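PDB 2Z5L: tylactone synthase starter module and modules 1 & 2 from Streptomyces fradiae, which probably carries out the NADPH-dependent, stereospecific reduction of a beta-keto polyketide intermediate, as the first ketoreductase of the tylosin polyketide synthase. Local coordinates for residues 53-58 against 111-116; 117-122 against 158-163; 141-146 against 182-187; 148-153 against 232-237. All coordinates share one frame; numbering follows the deposited sequence.

Contact 1 (53-58 against 111-116)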
loop_
_atom_site.group_PDB
_atom_site.type_symbol
_atom_site.label_atom_id
_atom_site.label_comp_id
_atom_site.label_asym_id
_atom_site.label_seq_id
_atom_site.Cartn_x
_atom_site.Cartn_y
_atom_site.Cartn_z
ATOM N N VAL A 53 8.192 -22.681 2.970
ATOM C CA VAL A 53 9.367 -21.979 2.450
ATOM C C VAL A 53 9.800 -20.972 3.505
ATOM O O VAL A 53 9.006 -20.141 3.938
ATOM C CB VAL A 53 9.045 -21.203 1.161
ATOM C CG1 VAL A 53 10.315 -20.589 0.599
ATOM C CG2 VAL A 53 8.393 -22.131 0.137
ATOM N N ALA A 54 11.061 -21.036 3.913
ATOM C CA ALA A 54 11.553 -20.117 4.930
ATOM C C ALA A 54 13.020 -19.747 4.741
ATOM O O ALA A 54 13.780 -20.502 4.129
ATOM C CB ALA A 54 11.360 -20.737 6.300
ATOM N N PRO A 55 13.437 -18.580 5.274
ATOM C CA PRO A 55 14.822 -18.109 5.172
ATOM C C PRO A 55 15.744 -19.067 5.913
ATOM O O PRO A 55 15.309 -19.781 6.802
ATOM C CB PRO A 55 14.784 -16.743 5.846
ATOM C CG PRO A 55 13.384 -16.308 5.674
ATOM C CD PRO A 55 12.596 -17.566 5.924
ATOM N N PRO A 56 17.038 -19.069 5.568
ATOM C CA PRO A 56 18.040 -19.937 6.191
ATOM C C PRO A 56 17.926 -19.988 7.712
ATOM O O PRO A 56 18.272 -19.030 8.404
ATOM C CB PRO A 56 19.354 -19.324 5.726
ATOM C CG PRO A 56 19.001 -18.783 4.379
ATOM C CD PRO A 56 17.684 -18.117 4.644
ATOM N N THR A 57 17.441 -21.121 8.217
ATOM C CA THR A 57 17.271 -21.334 9.652
ATOM C C THR A 57 16.574 -20.154 10.327
ATOM O O THR A 57 17.088 -19.576 11.290
ATOM C CB THR A 57 18.635 -21.575 10.346
ATOM O OG1 THR A 57 19.494 -20.444 10.136
ATOM C CG2 THR A 57 19.297 -22.824 9.790
ATOM N N THR A 58 15.402 -19.799 9.814
ATOM C CA THR A 58 14.642 -18.689 10.370
ATOM C C THR A 58 14.282 -18.947 11.831
ATOM O O THR A 58 14.323 -18.037 12.664
ATOM C CB THR A 58 13.336 -18.446 9.588
ATOM O OG1 THR A 58 12.579 -17.412 10.236
ATOM C CG2 THR A 58 12.505 -19.721 9.531
ATOM N N SER A 111 4.691 -19.558 2.588
ATOM C CA SER A 111 5.911 -18.762 2.679
ATOM C C SER A 111 6.110 -18.039 4.008
ATOM O O SER A 111 5.228 -17.321 4.481
ATOM C CB SER A 111 5.934 -17.721 1.554
ATOM O OG SER A 111 7.017 -16.826 1.704
ATOM N N LEU A 112 7.280 -18.239 4.598
ATOM C CA LEU A 112 7.622 -17.586 5.844
ATOM C C LEU A 112 8.621 -16.460 5.557
ATOM O O LEU A 112 9.142 -15.826 6.476
ATOM C CB LEU A 112 8.236 -18.599 6.819
ATOM C CG LEU A 112 7.266 -19.702 7.277
ATOM C CD1 LEU A 112 7.981 -20.690 8.201
ATOM C CD2 LEU A 112 6.079 -19.069 7.992
ATOM N N LEU A 113 8.875 -16.187 4.281
ATOM C CA LEU A 113 9.827 -15.142 3.927
ATOM C C LEU A 113 9.410 -13.787 4.485
ATOM O O LEU A 113 10.259 -12.961 4.817
ATOM C CB LEU A 113 9.975 -15.039 2.410
ATOM C CG LEU A 113 10.467 -16.291 1.681
ATOM C CD1 LEU A 113 10.433 -16.019 0.205
ATOM C CD2 LEU A 113 11.887 -16.671 2.143
ATOM N N GLY A 114 8.104 -13.570 4.605
ATOM C CA GLY A 114 7.609 -12.301 5.110
ATOM C C GLY A 114 7.820 -12.045 6.592
ATOM O O GLY A 114 7.539 -10.950 7.077
ATOM N N LEU A 115 8.306 -13.040 7.328
ATOM C CA LEU A 115 8.536 -12.851 8.762
ATOM C C LEU A 115 9.819 -12.069 9.018
ATOM O O LEU A 115 10.116 -11.679 10.154
ATOM C CB LEU A 115 8.584 -14.204 9.482
ATOM C CG LEU A 115 7.246 -14.974 9.470
ATOM C CD1 LEU A 115 7.389 -16.299 10.210
ATOM C CD2 LEU A 115 6.166 -14.140 10.110
ATOM N N VAL A 116 10.582 -11.841 7.955
ATOM C CA VAL A 116 11.826 -11.079 8.059
ATOM C C VAL A 116 11.515 -9.618 7.753
ATOM O O VAL A 116 11.126 -9.286 6.639
ATOM C CB VAL A 116 12.892 -11.575 7.066
ATOM C CG1 VAL A 116 14.122 -10.675 7.140
ATOM C CG2 VAL A 116 13.269 -13.012 7.381
#
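Pro55 lays the CG corner of its ring against two aliphatic branches that follow the neighbouring strand, Leu113 and Val116. The setting is the end of parallel strands 49-54 and 107-111 in a Rossmann-like sheet, where both chains leave their strands at the carboxyl ends. Pro55 CG lies 3.7 Å from Val116 CG2, the two side chains sliding past each other in opposite directions, and 3.9 Å from Leu113 CD2, which crosses it at a slant. Leu113 reaches the proline because its CG stands anti to the carbonyl carbon (chi1 -60°), and CD2 then meets both CG and CD of the ring.

The adjoining residues pack differently. The methyl of Ala54 sits 3.8 Å from Leu112 CB, and Leu112 continues toward Leu63 and Leu66 of helix 60-71. Leu113, by contrast, packs on Thr124, Ser125 and Leu128 of helix 119-135, so consecutive leucines join the loop to two different helices. Between these apolar pairs the parallel ladder, in which Val53 pairs with Ser111, is joined by one backbone bond between these segments: Leu112 N donates a hydrogen bond to Val53 O, 2.7 Å away. Ser111, the residue before Leu112, forms an ST turn, its OG accepting from Leu113 N at 3.2 Å, with an N-H...O angle of 152°.

Contact 2 (117-122 against 158-163)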
loop_
_atom_site.group_PDB
_atom_site.type_symbol
_atom_site.label_atom_id
_atom_site.label_comp_id
_atom_site.label_asym_id
_atom_site.label_seq_id
_atom_site.Cartn_x
_atom_site.Cartn_y
_atom_site.Cartn_z
ATOM N N PRO A 117 11.670 -8.730 8.754
ATOM C CA PRO A 117 11.408 -7.291 8.610
ATOM C C PRO A 117 12.405 -6.582 7.700
ATOM O O PRO A 117 13.311 -5.907 8.175
ATOM C CB PRO A 117 11.511 -6.771 10.045
ATOM C CG PRO A 117 11.195 -7.966 10.877
ATOM C CD PRO A 117 11.928 -9.067 10.165
ATOM N N SER A 118 12.246 -6.727 6.395
ATOM C CA SER A 118 13.156 -6.062 5.481
ATOM C C SER A 118 12.522 -5.996 4.110
ATOM O O SER A 118 11.701 -6.842 3.754
ATOM C CB SER A 118 14.474 -6.828 5.383
ATOM O OG SER A 118 14.326 -7.966 4.548
ATOM N N THR A 119 12.913 -4.988 3.344
ATOM C CA THR A 119 12.389 -4.824 2.003
ATOM C C THR A 119 12.914 -5.956 1.136
ATOM O O THR A 119 12.261 -6.380 0.186
ATOM C CB THR A 119 12.812 -3.488 1.401
ATOM O OG1 THR A 119 12.355 -2.423 2.242
ATOM C CG2 THR A 119 12.196 -3.326 0.026
ATOM N N ASP A 120 14.099 -6.448 1.471
ATOM C CA ASP A 120 14.691 -7.549 0.728
ATOM C C ASP A 120 13.743 -8.734 0.788
ATOM O O ASP A 120 13.626 -9.503 -0.164
ATOM C CB ASP A 120 16.035 -7.939 1.339
ATOM C CG ASP A 120 17.198 -7.311 0.622
ATOM O OD1 ASP A 120 17.053 -6.147 0.177
ATOM O OD2 ASP A 120 18.258 -7.979 0.512
ATOM N N ALA A 121 13.078 -8.875 1.928
ATOM C CA ALA A 121 12.131 -9.961 2.131
ATOM C C ALA A 121 10.982 -9.803 1.147
ATOM O O ALA A 121 10.514 -10.782 0.582
ATOM C CB ALA A 121 11.609 -9.941 3.570
ATOM N N VAL A 122 10.513 -8.567 0.985
ATOM C CA VAL A 122 9.429 -8.267 0.054
ATOM C C VAL A 122 9.882 -8.585 -1.363
ATOM O O VAL A 122 9.143 -9.174 -2.156
ATOM C CB VAL A 122 9.029 -6.800 0.125
ATOM C CG1 VAL A 122 7.790 -6.552 -0.752
ATOM C CG2 VAL A 122 8.735 -6.434 1.563
ATOM N N PRO A 158 1.465 -1.076 12.339
ATOM C CA PRO A 158 1.911 -1.773 11.128
ATOM C C PRO A 158 3.381 -1.504 10.819
ATOM O O PRO A 158 3.791 -0.353 10.693
ATOM C CB PRO A 158 0.988 -1.207 10.055
ATOM C CG PRO A 158 0.785 0.216 10.530
ATOM C CD PRO A 158 0.569 0.051 12.010
ATOM N N GLN A 159 4.180 -2.558 10.700
ATOM C CA GLN A 159 5.594 -2.371 10.393
ATOM C C GLN A 159 5.737 -2.388 8.858
ATOM O O GLN A 159 5.013 -3.102 8.165
ATOM C CB GLN A 159 6.428 -3.476 11.059
ATOM C CG GLN A 159 7.902 -3.115 11.272
ATOM C CD GLN A 159 8.148 -2.170 12.464
ATOM O OE1 GLN A 159 7.421 -1.194 12.676
ATOM N NE2 GLN A 159 9.190 -2.462 13.235
ATOM N N ASP A 160 6.668 -1.592 8.340
ATOM C CA ASP A 160 6.884 -1.459 6.895
ATOM C C ASP A 160 6.928 -2.744 6.055
ATOM O O ASP A 160 6.033 -3.004 5.240
ATOM C CB ASP A 160 8.153 -0.638 6.642
ATOM C CG ASP A 160 8.282 -0.201 5.188
ATOM O OD1 ASP A 160 9.110 -0.781 4.453
ATOM O OD2 ASP A 160 7.536 0.716 4.791
ATOM N N ALA A 161 7.974 -3.538 6.251
ATOM C CA ALA A 161 8.147 -4.788 5.517
ATOM C C ALA A 161 6.838 -5.567 5.355
ATOM O O ALA A 161 6.452 -5.923 4.238
ATOM C CB ALA A 161 9.208 -5.656 6.208
ATOM N N GLY A 162 6.139 -5.827 6.454
ATOM C CA GLY A 162 4.889 -6.566 6.355
ATOM C C GLY A 162 3.775 -5.846 5.611
ATOM O O GLY A 162 3.015 -6.473 4.868
ATOM N N ALA A 163 3.652 -4.536 5.819
ATOM C CA ALA A 163 2.607 -3.759 5.148
ATOM C C ALA A 163 2.772 -3.786 3.630
ATOM O O ALA A 163 1.792 -3.823 2.891
ATOM C CB ALA A 163 2.621 -2.310 5.654
#
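Two helix amino termini abut here, those of helices 119-135 and 160-175, each starting in a loop that follows a strand of the Rossmann-like sheet. Ala161, in the first turn of its helix, carries the contact: its CB presses on the incoming chain of the other segment, 3.2 Å from Ser118 N and 3.6 Å from Pro117 CA. The methyl thus bears on backbone rather than on side chains, and the closeness to Ser118 N marks a tight fit.

The CB of Ser118 points away from the other segment, and its OG caps helix 119-135, accepting from Ala121 N at 3.0 Å. One turn on, Val122 adds a second touch. With CG1 anti to the backbone N (chi1 -174°), the remaining methyl, CG2, comes within 3.6 Å of Ala161 O. Asp160 OD1 is hydrogen-bonded to Gln164 NE2 of its own helix.

Further helices close round the pair. Phe359 of helix 356-376 touches both Thr119 and Val122, while Ala410 and Ala413 of helix 402-419 lie against Asp160 and Ala163, so this junction of helix starts is packed against helices from the later part of the chain.

Contact 3 (141-146 against 182-187)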
loop_
_atom_site.group_PDB
_atom_site.type_symbol
_atom_site.label_atom_id
_atom_site.label_comp_id
_atom_site.label_asym_id
_atom_site.label_seq_id
_atom_site.Cartn_x
_atom_site.Cartn_y
_atom_site.Cartn_z
ATOM N N ARG A 141 -1.215 -23.106 -4.477
ATOM C CA ARG A 141 -1.729 -21.960 -3.731
ATOM C C ARG A 141 -0.601 -21.340 -2.917
ATOM O O ARG A 141 0.043 -22.018 -2.115
ATOM C CB ARG A 141 -2.868 -22.374 -2.784
ATOM C CG ARG A 141 -4.185 -22.728 -3.477
ATOM C CD ARG A 141 -4.767 -21.526 -4.199
ATOM N NE ARG A 141 -5.902 -21.887 -5.038
ATOM C CZ ARG A 141 -6.606 -21.017 -5.756
ATOM N NH1 ARG A 141 -6.291 -19.731 -5.732
ATOM N NH2 ARG A 141 -7.625 -21.427 -6.504
ATOM N N VAL A 142 -0.370 -20.049 -3.118
ATOM C CA VAL A 142 0.690 -19.367 -2.394
ATOM C C VAL A 142 0.126 -18.547 -1.256
ATOM O O VAL A 142 -0.686 -17.653 -1.464
ATOM C CB VAL A 142 1.504 -18.439 -3.320
ATOM C CG1 VAL A 142 2.676 -17.831 -2.537
ATOM C CG2 VAL A 142 2.022 -19.226 -4.520
ATOM N N TRP A 143 0.554 -18.862 -0.044
ATOM C CA TRP A 143 0.089 -18.128 1.110
ATOM C C TRP A 143 1.281 -17.432 1.748
ATOM O O TRP A 143 2.307 -18.054 1.994
ATOM C CB TRP A 143 -0.579 -19.071 2.107
ATOM C CG TRP A 143 -1.971 -19.438 1.716
ATOM C CD1 TRP A 143 -2.351 -20.391 0.821
ATOM C CD2 TRP A 143 -3.173 -18.822 2.186
ATOM N NE1 TRP A 143 -3.723 -20.410 0.703
ATOM C CE2 TRP A 143 -4.250 -19.455 1.532
ATOM C CE3 TRP A 143 -3.442 -17.795 3.099
ATOM C CZ2 TRP A 143 -5.585 -19.092 1.763
ATOM C CZ3 TRP A 143 -4.762 -17.434 3.328
ATOM C CH2 TRP A 143 -5.819 -18.083 2.662
ATOM N N ALA A 144 1.152 -16.134 1.994
ATOM C CA ALA A 144 2.237 -15.393 2.594
ATOM C C ALA A 144 1.913 -15.071 4.043
ATOM O O ALA A 144 0.925 -14.390 4.338
ATOM C CB ALA A 144 2.502 -14.112 1.817
ATOM N N LEU A 145 2.745 -15.572 4.948
ATOM C CA LEU A 145 2.558 -15.314 6.368
ATOM C C LEU A 145 3.398 -14.109 6.742
ATOM O O LEU A 145 4.489 -13.921 6.213
ATOM C CB LEU A 145 2.983 -16.522 7.197
ATOM C CG LEU A 145 2.230 -17.820 6.884
ATOM C CD1 LEU A 145 2.684 -18.901 7.857
ATOM C CD2 LEU A 145 0.747 -17.600 6.981
ATOM N N THR A 146 2.881 -13.285 7.644
ATOM C CA THR A 146 3.591 -12.091 8.093
ATOM C C THR A 146 3.321 -11.871 9.571
ATOM O O THR A 146 2.562 -12.618 10.189
ATOM C CB THR A 146 3.129 -10.834 7.335
ATOM O OG1 THR A 146 1.791 -10.506 7.724
ATOM C CG2 THR A 146 3.167 -11.073 5.831
ATOM N N GLY A 182 -3.440 -16.520 -0.269
ATOM C CA GLY A 182 -3.808 -15.432 0.618
ATOM C C GLY A 182 -2.706 -14.965 1.550
ATOM O O GLY A 182 -1.572 -15.456 1.508
ATOM N N LEU A 183 -3.065 -14.007 2.405
ATOM C CA LEU A 183 -2.159 -13.412 3.394
ATOM C C LEU A 183 -2.692 -13.689 4.801
ATOM O O LEU A 183 -3.884 -13.539 5.052
ATOM C CB LEU A 183 -2.079 -11.892 3.185
ATOM C CG LEU A 183 -1.370 -11.364 1.927
ATOM C CD1 LEU A 183 -2.088 -10.135 1.380
ATOM C CD2 LEU A 183 0.079 -11.046 2.291
ATOM N N ILE A 184 -1.813 -14.090 5.711
ATOM C CA ILE A 184 -2.212 -14.377 7.082
ATOM C C ILE A 184 -1.228 -13.707 8.040
ATOM O O ILE A 184 -0.026 -13.969 7.983
ATOM C CB ILE A 184 -2.194 -15.887 7.353
ATOM C CG1 ILE A 184 -3.137 -16.606 6.387
ATOM C CG2 ILE A 184 -2.586 -16.158 8.795
ATOM C CD1 ILE A 184 -3.018 -18.145 6.432
ATOM N N ASP A 185 -1.732 -12.852 8.926
ATOM C CA ASP A 185 -0.866 -12.146 9.871
ATOM C C ASP A 185 -0.803 -12.848 11.233
ATOM O O ASP A 185 -1.807 -12.959 11.933
ATOM C CB ASP A 185 -1.360 -10.705 10.046
ATOM C CG ASP A 185 -0.294 -9.789 10.600
ATOM O OD1 ASP A 185 0.779 -9.653 9.963
ATOM O OD2 ASP A 185 -0.526 -9.194 11.669
ATOM N N LEU A 186 0.387 -13.309 11.603
ATOM C CA LEU A 186 0.566 -14.006 12.864
ATOM C C LEU A 186 0.791 -13.070 14.045
ATOM O O LEU A 186 1.259 -11.943 13.884
ATOM C CB LEU A 186 1.728 -14.999 12.759
ATOM C CG LEU A 186 1.540 -16.087 11.704
ATOM C CD1 LEU A 186 2.649 -17.110 11.829
ATOM C CD2 LEU A 186 0.178 -16.754 11.875
ATOM N N PRO A 187 0.434 -13.530 15.256
ATOM C CA PRO A 187 0.577 -12.782 16.509
ATOM C C PRO A 187 2.018 -12.365 16.797
ATOM O O PRO A 187 2.308 -11.181 16.967
ATOM C CB PRO A 187 0.047 -13.761 17.549
ATOM C CG PRO A 187 -1.021 -14.493 16.795
ATOM C CD PRO A 187 -0.356 -14.761 15.471
#
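The indole of Trp143 lies flat against the backbone of Gly182, whose N sits 3.3 Å above the ring plane over its centre. Gly182 CA makes a CH-pi contact over the same ring system, 3.6 Å from the centroid of the six-membered ring and 18° off its normal. Because glycine carries no side chain, the indole can fold down on the neighbouring strand. Ile184 approaches the ring obliquely, its CD1 3.4 Å from Trp143 CE3, and the two side chains also share Val223 and Leu224 of helix 214-224. Leu145 lies alongside Ile184, pointing the same way, with CD2 packed tightly on its CB.

The second flat group is the carboxylate of Asp185, on the sheet face it shares with Thr146. Thr146 OG1 donates to Asp185 OD1 at 2.6 Å, OD1 accepting through its anti lone pair, and the two side chains cross at nearly a right angle. The hydroxyl is placed there by its position between backbone N and carbonyl carbon (chi1 69°); it is also bonded to Trp166 NE1. OD1 takes a further bond from Ala149 N, and OD2 forms a salt bridge with Arg236 NH2, which probably does most to stabilise the charge of this buried acid.

Between the two strands runs a regular parallel ladder. Five backbone bonds alternate across it, from Gly182 N to Val142 O at 3.2 Å up to Leu186 N to Thr146 O at 2.7 Å. With helix 160-175 connecting the strands, this is the beta-alpha-beta crossover of a Rossmann-type fold.

Contact 4 (148-153 against 232-237)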
loop_
_atom_site.group_PDB
_atom_site.type_symbol
_atom_site.label_atom_id
_atom_site.label_comp_id
_atom_site.label_asym_id
_atom_site.label_seq_id
_atom_site.Cartn_x
_atom_site.Cartn_y
_atom_site.Cartn_z
ATOM N N ARG A 148 2.802 -8.471 12.438
ATOM C CA ARG A 148 2.725 -7.046 12.728
ATOM C C ARG A 148 2.598 -6.248 11.432
ATOM O O ARG A 148 2.910 -5.056 11.384
ATOM C CB ARG A 148 3.966 -6.592 13.526
ATOM C CG ARG A 148 3.728 -6.456 15.038
ATOM C CD ARG A 148 5.011 -6.205 15.835
ATOM N NE ARG A 148 5.766 -5.044 15.367
ATOM C CZ ARG A 148 5.344 -3.786 15.438
ATOM N NH1 ARG A 148 6.114 -2.805 14.974
ATOM N NH2 ARG A 148 4.159 -3.508 15.972
ATOM N N ALA A 149 2.129 -6.913 10.380
ATOM C CA ALA A 149 1.953 -6.261 9.088
ATOM C C ALA A 149 0.818 -5.245 9.159
ATOM O O ALA A 149 0.880 -4.182 8.539
ATOM C CB ALA A 149 1.650 -7.298 8.011
ATOM N N VAL A 150 -0.213 -5.577 9.927
ATOM C CA VAL A 150 -1.373 -4.710 10.068
ATOM C C VAL A 150 -1.788 -4.573 11.531
ATOM O O VAL A 150 -1.720 -5.537 12.288
ATOM C CB VAL A 150 -2.558 -5.275 9.281
ATOM C CG1 VAL A 150 -2.262 -5.241 7.782
ATOM C CG2 VAL A 150 -2.816 -6.705 9.726
ATOM N N ALA A 151 -2.228 -3.375 11.917
ATOM C CA ALA A 151 -2.668 -3.109 13.286
ATOM C C ALA A 151 -4.167 -3.374 13.416
ATOM O O ALA A 151 -4.984 -2.609 12.907
ATOM C CB ALA A 151 -2.358 -1.670 13.656
ATOM N N VAL A 152 -4.523 -4.464 14.094
ATOM C CA VAL A 152 -5.928 -4.836 14.281
ATOM C C VAL A 152 -6.470 -4.483 15.669
ATOM O O VAL A 152 -7.648 -4.154 15.816
ATOM C CB VAL A 152 -6.137 -6.351 14.064
ATOM C CG1 VAL A 152 -7.609 -6.698 14.234
ATOM C CG2 VAL A 152 -5.639 -6.757 12.689
ATOM N N VAL A 153 -5.606 -4.563 16.678
ATOM C CA VAL A 153 -5.979 -4.264 18.059
ATOM C C VAL A 153 -5.202 -3.045 18.575
ATOM O O VAL A 153 -4.101 -2.757 18.103
ATOM C CB VAL A 153 -5.696 -5.482 18.988
ATOM C CG1 VAL A 153 -6.444 -6.709 18.486
ATOM C CG2 VAL A 153 -4.195 -5.769 19.055
ATOM N N GLN A 232 -7.231 -12.693 3.327
ATOM C CA GLN A 232 -6.674 -11.553 4.049
ATOM C C GLN A 232 -7.172 -11.655 5.488
ATOM O O GLN A 232 -8.195 -11.067 5.845
ATOM C CB GLN A 232 -7.141 -10.223 3.434
ATOM C CG GLN A 232 -6.515 -9.869 2.086
ATOM C CD GLN A 232 -6.877 -8.462 1.632
ATOM O OE1 GLN A 232 -6.572 -7.479 2.311
ATOM N NE2 GLN A 232 -7.526 -8.360 0.488
ATOM N N VAL A 233 -6.441 -12.406 6.307
ATOM C CA VAL A 233 -6.820 -12.632 7.697
ATOM C C VAL A 233 -5.700 -12.303 8.682
ATOM O O VAL A 233 -4.520 -12.415 8.362
ATOM C CB VAL A 233 -7.248 -14.111 7.892
ATOM C CG1 VAL A 233 -7.744 -14.349 9.313
ATOM C CG2 VAL A 233 -8.328 -14.466 6.880
ATOM N N ALA A 234 -6.081 -11.883 9.882
ATOM C CA ALA A 234 -5.118 -11.552 10.918
ATOM C C ALA A 234 -5.418 -12.422 12.127
ATOM O O ALA A 234 -6.499 -12.334 12.713
ATOM C CB ALA A 234 -5.231 -10.084 11.288
ATOM N N VAL A 235 -4.470 -13.271 12.494
ATOM C CA VAL A 235 -4.659 -14.150 13.636
ATOM C C VAL A 235 -4.164 -13.497 14.917
ATOM O O VAL A 235 -3.000 -13.115 15.026
ATOM C CB VAL A 235 -3.917 -15.485 13.435
ATOM C CG1 VAL A 235 -4.089 -16.367 14.661
ATOM C CG2 VAL A 235 -4.445 -16.187 12.194
ATOM N N ARG A 236 -5.064 -13.382 15.887
ATOM C CA ARG A 236 -4.754 -12.785 17.180
ATOM C C ARG A 236 -5.287 -13.699 18.281
ATOM O O ARG A 236 -6.083 -14.605 18.009
ATOM C CB ARG A 236 -5.406 -11.401 17.286
ATOM C CG ARG A 236 -4.825 -10.355 16.341
ATOM C CD ARG A 236 -3.434 -9.932 16.788
ATOM N NE ARG A 236 -2.868 -8.890 15.929
ATOM C CZ ARG A 236 -2.414 -9.093 14.695
ATOM N NH1 ARG A 236 -2.450 -10.305 14.156
ATOM N NH2 ARG A 236 -1.925 -8.081 13.996
ATOM N N ALA A 237 -4.846 -13.464 19.516
ATOM C CA ALA A 237 -5.293 -14.266 20.656
ATOM C C ALA A 237 -6.812 -14.210 20.746
ATOM O O ALA A 237 -7.469 -15.182 21.116
ATOM C CB ALA A 237 -4.678 -13.740 21.946
#
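Arg236 contributes the largest share of the buried area, with Val152 and Ala234 supplying much of the rest. The arginine folds back over its own strand: its chain bends at chi2 (-72°), which brings the guanidinium against loop 148-153. Val152 CG2 then rests over one face of that group, 4.1 Å above its plane and displaced toward the rim. At the edge, Arg236 NH2 comes to 3.1 Å from Val150 O, near the plane, but the angle is too poor for a hydrogen bond.

Its polar partners lie elsewhere. NH1 donates to Val235 O at 3.0 Å, reaching that carbonyl from above its plane, and NH2 forms salt bridges with Asp185 and with Glu156. Glu156 OE1 also accepts hydrogen bonds from the backbone N of Val152 and Val153, and so couples the ion pair to the loop backbone. The same Val152 methyl that covers the guanidinium meets Ala234 CB at 3.6 Å, and Val150 CG2 approaches Ala234 CB at 4.4 Å.

Strand 232-236 runs between strands 180-186 and 239-247 in the sheet. Over it passes the loop joining strand 140-147 to helix 160-175, with Trp33 of strand 28-35 touching Val150, Val152 and Ala234 and Tyr241 of strand 239-247 touching Val152 and Arg236.

How the contacts relate
The four contacts step through one Rossmann-like unit. Contacts 1 and 3, with centres 12 Å apart, share the sheet: Ser111 N lies 2.9 Å from Trp143 O, and Leu112 packs on Leu145. Contacts 3 and 4 are 11 Å apart at their centres and continue the sheet, Asp185 O lying 2.7 Å from Val235 N. Contact 2 touches both contact 1, where Ala121 CB packs on Val116 O, 3.2 Å away, and contact 4, where Gln159 N lies 2.9 Å from Arg148 O. The turn between strand 261-265 and helix 270-281, where NADPH probably binds, belongs to none of them, consistent with these contacts lying in the structural subdomain of the ketoreductase, beside the catalytic one.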